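Local coordinates for PA1221 (Pseudomonas aeruginosa, PDB 4DG8), which binds adenosine monophosphate as a member of the AMP-binding enzyme family (ANL clan) and also carries a phosphopantetheine attachment site, at residues A[319-324]-A[409-414]; A[307-312]-A[400-405]. All blocks are in the same frame, centred on the assembly; numbering follows the deposited sequence.

Interaction 1 (A[319-324]-A[409-414]). With AMP (adenosine monophosphate), chain B.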
# COMPACT_ATOMS: atom_id res chain seq x y z
N CYS A 319 -9.05 -2.07 10.03
CA CYS A 319 -10.34 -2.75 10.09
C CYS A 319 -10.73 -3.36 8.75
O CYS A 319 -10.39 -2.83 7.69
CB CYS A 319 -11.43 -1.78 10.53
SG CYS A 319 -11.10 -0.93 12.09
N CYS A 320 -11.45 -4.48 8.79
CA CYS A 320 -12.11 -5.01 7.61
C CYS A 320 -13.55 -5.34 7.91
O CYS A 320 -13.91 -5.59 9.07
CB CYS A 320 -11.43 -6.26 7.08
SG CYS A 320 -9.78 -5.96 6.48
N HIS A 321 -14.37 -5.33 6.87
CA HIS A 321 -15.78 -5.67 6.99
C HIS A 321 -16.21 -6.56 5.82
O HIS A 321 -16.04 -6.20 4.66
CB HIS A 321 -16.64 -4.40 7.04
CG HIS A 321 -18.11 -4.66 7.12
ND1 HIS A 321 -18.70 -5.28 8.20
CD2 HIS A 321 -19.11 -4.39 6.24
CE1 HIS A 321 -20.00 -5.39 7.98
NE2 HIS A 321 -20.27 -4.86 6.80
N VAL A 322 -16.74 -7.74 6.12
CA VAL A 322 -17.28 -8.57 5.06
C VAL A 322 -18.66 -8.02 4.70
O VAL A 322 -19.54 -7.91 5.54
CB VAL A 322 -17.36 -10.05 5.49
CG1 VAL A 322 -18.22 -10.84 4.52
CG2 VAL A 322 -15.95 -10.65 5.58
N VAL A 323 -18.82 -7.62 3.44
CA VAL A 323 -20.03 -6.92 3.02
C VAL A 323 -21.25 -7.83 3.03
O VAL A 323 -21.21 -8.91 2.45
CB VAL A 323 -19.87 -6.29 1.62
CG1 VAL A 323 -21.22 -5.68 1.18
CG2 VAL A 323 -18.77 -5.25 1.64
N THR A 324 -22.33 -7.40 3.68
CA THR A 324 -23.55 -8.20 3.68
C THR A 324 -24.64 -7.67 2.78
O THR A 324 -24.57 -6.55 2.25
CB THR A 324 -24.20 -8.31 5.08
OG1 THR A 324 -24.52 -7.00 5.58
CG2 THR A 324 -23.30 -9.05 6.04
N GLN A 409 -24.41 -1.80 15.59
CA GLN A 409 -23.78 -3.12 15.69
C GLN A 409 -22.34 -3.09 16.19
O GLN A 409 -21.66 -4.12 16.19
CB GLN A 409 -23.84 -3.86 14.36
CG GLN A 409 -25.23 -4.27 13.95
CD GLN A 409 -25.25 -4.92 12.59
OE1 GLN A 409 -24.66 -5.98 12.38
NE2 GLN A 409 -25.94 -4.29 11.64
N GLY A 410 -21.86 -1.92 16.60
CA GLY A 410 -20.47 -1.82 17.02
C GLY A 410 -19.49 -1.93 15.86
O GLY A 410 -18.32 -2.27 16.05
N ARG A 411 -19.98 -1.67 14.64
CA ARG A 411 -19.11 -1.62 13.47
C ARG A 411 -18.70 -0.17 13.22
O ARG A 411 -19.48 0.75 13.48
CB ARG A 411 -19.82 -2.16 12.22
CG ARG A 411 -20.44 -3.53 12.39
CD ARG A 411 -21.22 -3.92 11.14
NE ARG A 411 -22.33 -3.00 10.84
CZ ARG A 411 -23.25 -3.23 9.90
NH1 ARG A 411 -23.20 -4.35 9.18
NH2 ARG A 411 -24.22 -2.35 9.69
N LEU A 412 -17.49 0.05 12.73
CA LEU A 412 -17.06 1.40 12.42
C LEU A 412 -17.56 1.87 11.05
O LEU A 412 -17.59 1.11 10.08
CB LEU A 412 -15.54 1.55 12.51
CG LEU A 412 -14.97 1.59 13.94
CD1 LEU A 412 -13.47 1.41 13.92
CD2 LEU A 412 -15.36 2.88 14.66
N ARG A 413 -17.97 3.13 11.01
CA ARG A 413 -18.47 3.78 9.81
C ARG A 413 -17.56 4.98 9.51
O ARG A 413 -17.51 5.94 10.29
CB ARG A 413 -19.91 4.22 10.05
CG ARG A 413 -20.77 3.09 10.63
CD ARG A 413 -20.96 1.96 9.60
NE ARG A 413 -21.85 2.41 8.54
CZ ARG A 413 -23.16 2.20 8.51
NH1 ARG A 413 -23.77 1.50 9.47
NH2 ARG A 413 -23.87 2.69 7.51
N PHE A 414 -16.82 4.91 8.40
CA PHE A 414 -15.82 5.93 8.08
C PHE A 414 -16.46 7.28 7.73
O PHE A 414 -17.40 7.36 6.92
CB PHE A 414 -14.93 5.45 6.94
CG PHE A 414 -13.82 6.39 6.59
CD1 PHE A 414 -12.57 6.26 7.18
CD2 PHE A 414 -14.03 7.41 5.67
CE1 PHE A 414 -11.54 7.12 6.86
CE2 PHE A 414 -13.00 8.28 5.34
CZ PHE A 414 -11.75 8.14 5.94
P AMP B . -2.52 4.36 2.78
O1P AMP B . -1.78 4.87 1.56
O2P AMP B . -2.98 2.91 2.80
O3P AMP B . -1.63 4.65 3.97
O5' AMP B . -3.76 5.30 3.09
C5' AMP B . -4.46 5.19 4.31
C4' AMP B . -5.63 6.14 4.36
O4' AMP B . -6.52 5.89 3.24
C3' AMP B . -6.52 6.01 5.59
O3' AMP B . -5.99 6.67 6.73
C2' AMP B . -7.84 6.58 5.09
O2' AMP B . -7.80 8.00 5.09
C1' AMP B . -7.87 6.09 3.64
N9 AMP B . -8.60 4.82 3.50
C8 AMP B . -8.01 3.60 3.37
N7 AMP B . -8.93 2.61 3.25
C5 AMP B . -10.15 3.17 3.31
C6 AMP B . -11.55 2.69 3.26
N6 AMP B . -11.83 1.38 3.12
N1 AMP B . -12.55 3.60 3.35
C2 AMP B . -12.26 4.92 3.49
N3 AMP B . -11.01 5.42 3.55
C4 AMP B . -9.92 4.63 3.47

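Interaction 2 (A[307-312]-A[400-405]). With AMP (adenosine monophosphate), chain B.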
# COMPACT_ATOMS: atom_id res chain seq x y z
N ASN A 307 -14.49 -4.81 2.65
CA ASN A 307 -14.05 -3.42 2.68
C ASN A 307 -12.88 -3.39 3.67
O ASN A 307 -13.07 -3.60 4.85
CB ASN A 307 -15.19 -2.51 3.16
CG ASN A 307 -14.83 -1.02 3.13
OD1 ASN A 307 -13.76 -0.63 2.67
ND2 ASN A 307 -15.76 -0.17 3.60
N GLY A 308 -11.66 -3.23 3.15
CA GLY A 308 -10.50 -3.05 4.02
C GLY A 308 -10.15 -1.59 4.23
O GLY A 308 -10.02 -0.82 3.26
N TYR A 309 -9.83 -1.23 5.47
CA TYR A 309 -9.47 0.14 5.82
C TYR A 309 -8.20 0.10 6.65
O TYR A 309 -8.07 -0.76 7.53
CB TYR A 309 -10.56 0.82 6.65
CG TYR A 309 -9.96 1.86 7.58
CD1 TYR A 309 -9.68 3.14 7.13
CD2 TYR A 309 -9.62 1.54 8.90
CE1 TYR A 309 -9.11 4.08 7.96
CE2 TYR A 309 -9.04 2.47 9.74
CZ TYR A 309 -8.78 3.75 9.25
OH TYR A 309 -8.19 4.72 10.04
N GLY A 310 -7.25 0.98 6.38
CA GLY A 310 -6.17 1.20 7.32
C GLY A 310 -5.08 2.08 6.75
O GLY A 310 -4.93 2.17 5.53
N PRO A 311 -4.28 2.70 7.64
CA PRO A 311 -3.14 3.43 7.07
C PRO A 311 -1.88 2.57 7.04
O PRO A 311 -1.82 1.51 7.66
CB PRO A 311 -2.98 4.61 8.04
CG PRO A 311 -3.43 4.03 9.38
CD PRO A 311 -4.47 2.97 9.07
N THR A 312 -0.84 3.09 6.41
CA THR A 312 0.41 2.34 6.22
C THR A 312 1.15 2.12 7.55
O THR A 312 1.79 1.08 7.76
CB THR A 312 1.31 3.06 5.18
OG1 THR A 312 0.60 3.16 3.93
CG2 THR A 312 2.64 2.32 4.97
N THR A 400 -4.74 7.88 13.77
CA THR A 400 -4.78 7.81 12.31
C THR A 400 -5.07 9.15 11.61
O THR A 400 -4.72 9.32 10.43
CB THR A 400 -5.86 6.82 11.83
OG1 THR A 400 -7.11 7.22 12.38
CG2 THR A 400 -5.54 5.38 12.28
N GLY A 401 -5.73 10.05 12.32
CA GLY A 401 -6.30 11.24 11.69
C GLY A 401 -7.59 10.92 10.91
O GLY A 401 -8.15 11.78 10.23
N ASP A 402 -8.06 9.68 11.01
CA ASP A 402 -9.33 9.32 10.39
C ASP A 402 -10.49 9.46 11.38
O ASP A 402 -10.39 9.07 12.55
CB ASP A 402 -9.27 7.90 9.81
CG ASP A 402 -8.34 7.79 8.62
OD1 ASP A 402 -8.36 8.68 7.74
OD2 ASP A 402 -7.59 6.80 8.56
N ARG A 403 -11.59 10.04 10.91
CA ARG A 403 -12.78 10.22 11.74
C ARG A 403 -13.85 9.24 11.30
O ARG A 403 -14.11 9.06 10.09
CB ARG A 403 -13.30 11.66 11.65
CG ARG A 403 -12.34 12.73 12.17
CD ARG A 403 -13.08 13.94 12.70
NE ARG A 403 -13.79 13.63 13.94
CZ ARG A 403 -14.73 14.40 14.49
NH1 ARG A 403 -15.09 15.53 13.89
NH2 ARG A 403 -15.32 14.04 15.62
N ALA A 404 -14.46 8.60 12.29
CA ALA A 404 -15.53 7.64 12.07
C ALA A 404 -16.52 7.66 13.24
O ALA A 404 -16.39 8.46 14.17
CB ALA A 404 -14.96 6.25 11.86
N ARG A 405 -17.51 6.77 13.16
CA ARG A 405 -18.53 6.59 14.19
C ARG A 405 -18.91 5.12 14.21
O ARG A 405 -18.77 4.43 13.19
CB ARG A 405 -19.79 7.39 13.86
CG ARG A 405 -20.57 6.76 12.70
CD ARG A 405 -21.94 7.36 12.46
NE ARG A 405 -22.45 6.89 11.17
CZ ARG A 405 -23.26 5.84 11.01
NH1 ARG A 405 -23.68 5.14 12.07
NH2 ARG A 405 -23.65 5.48 9.79
P AMP B . -2.52 4.36 2.78
O1P AMP B . -1.78 4.87 1.56
O2P AMP B . -2.98 2.91 2.80
O3P AMP B . -1.63 4.65 3.97
O5' AMP B . -3.76 5.30 3.09
C5' AMP B . -4.46 5.19 4.31
C4' AMP B . -5.63 6.14 4.36
O4' AMP B . -6.52 5.89 3.24
C3' AMP B . -6.52 6.01 5.59
O3' AMP B . -5.99 6.67 6.73
C2' AMP B . -7.84 6.58 5.09
O2' AMP B . -7.80 8.00 5.09
C1' AMP B . -7.87 6.09 3.64
N9 AMP B . -8.60 4.82 3.50
C8 AMP B . -8.01 3.60 3.37
N7 AMP B . -8.93 2.61 3.25
C5 AMP B . -10.15 3.17 3.31
C6 AMP B . -11.55 2.69 3.26
N6 AMP B . -11.83 1.38 3.12
N1 AMP B . -12.55 3.60 3.35
C2 AMP B . -12.26 4.92 3.49
N3 AMP B . -11.01 5.42 3.55
C4 AMP B . -9.92 4.63 3.47

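Interaction 1 (A[319-324]-A[409-414])
H321 and R411 lie against each other, their polar ends tied to aspartates outside the segments, with the imidazole turned almost perpendicular to the guanidinium (planes 88° apart). The nearest approach is between H321 CE1 and R411 NH1, 3.6 Å, and the arginine CD also touches the ring, 3.7 Å from H321 CE1. A shared anion, D327, probably draws the two together: it takes a hydrogen bond from H321 NE2 on one carboxylate oxygen and a salt bridge from R411 NH1 on the other. A bend at chi3 (-61°) carries the arginine tip to this spot, while its NE pairs with D407. Over one face of the guanidinium, offset toward the rim, lies NE2 of Q409.

The two segments belong to different sheets. Strand 319-322 is part of the mixed sheet of the AMP-binding fold, and strand 412-416 is part of an antiparallel sheet, so the contact illustrates how two sheets can be joined through side chains.

The apolar part is a single pair, C319 SG against L412 CD1 at 3.8 Å, with V344 beside both residues. Farther along, F414 offers one ring face to the adenine of AMP, whose C2 sits over the ring centre, 3.6 Å above its plane.

Interaction 2 (A[307-312]-A[400-405])
The carboxylate oxygen OD2 of D402 is gripped from the protein side by Y309, whose hydroxyl donates a hydrogen bond of 2.6 Å from OH to OD2. The donor arrives on the anti side, 16° out of the carboxylate plane, and the phenol ring is turned 70° against that plane. The ribose of AMP meets the same carboxylate: O2' donates to D402 OD1, 2.8 Å away, while O3' comes so close to OD2 that the length of that approach is doubtful. From the second shell, R417 makes a salt bridge to D402 OD1. Held at both oxygens, the carboxylate has little freedom to rotate.

T400 CG2 lies beside the tyrosine hydroxyl, 3.5 Å from Y309 OH, and reaches P311 CG at 3.8 Å. The threonine OG1, placed between the backbone N and carbonyl carbon (chi1 57°), accepts from D402 N at 3.0 Å in an ST turn and also bonds to the carbonyl of I363.

Segment 307-312 runs along the nucleotide: N6 donates to N307 OD1 (2.8 Å) and to G308 O (2.9 Å), and T312 OG1 donates to phosphate O3P (2.7 Å). The contact joins the end of strand 304-309, flanked by strands 280-284 and 319-322, to strand 393-406, which pairs with strands 361-367, 385-390 and 412-416.

From the N terminus, the chain first lays down 307-312, then turns back as the adjacent strand 319-322, so the first halves of both contacts lie side by side in one sheet; a probable hydrogen bond from Y309 N to C319 O, 2.8 Å, joins them. After some 70 residues, strand 393-406 returns to close the loop of interaction 2, and the following strand 412-416 closes that of interaction 1. The loops therefore cross rather than nest. A probable bond of 2.7 Å from R413 N to R405 O links the second halves. Two neighbouring strands are thereby matched to two others, joining the mixed and antiparallel sheets beside AMP, which both contacts touch.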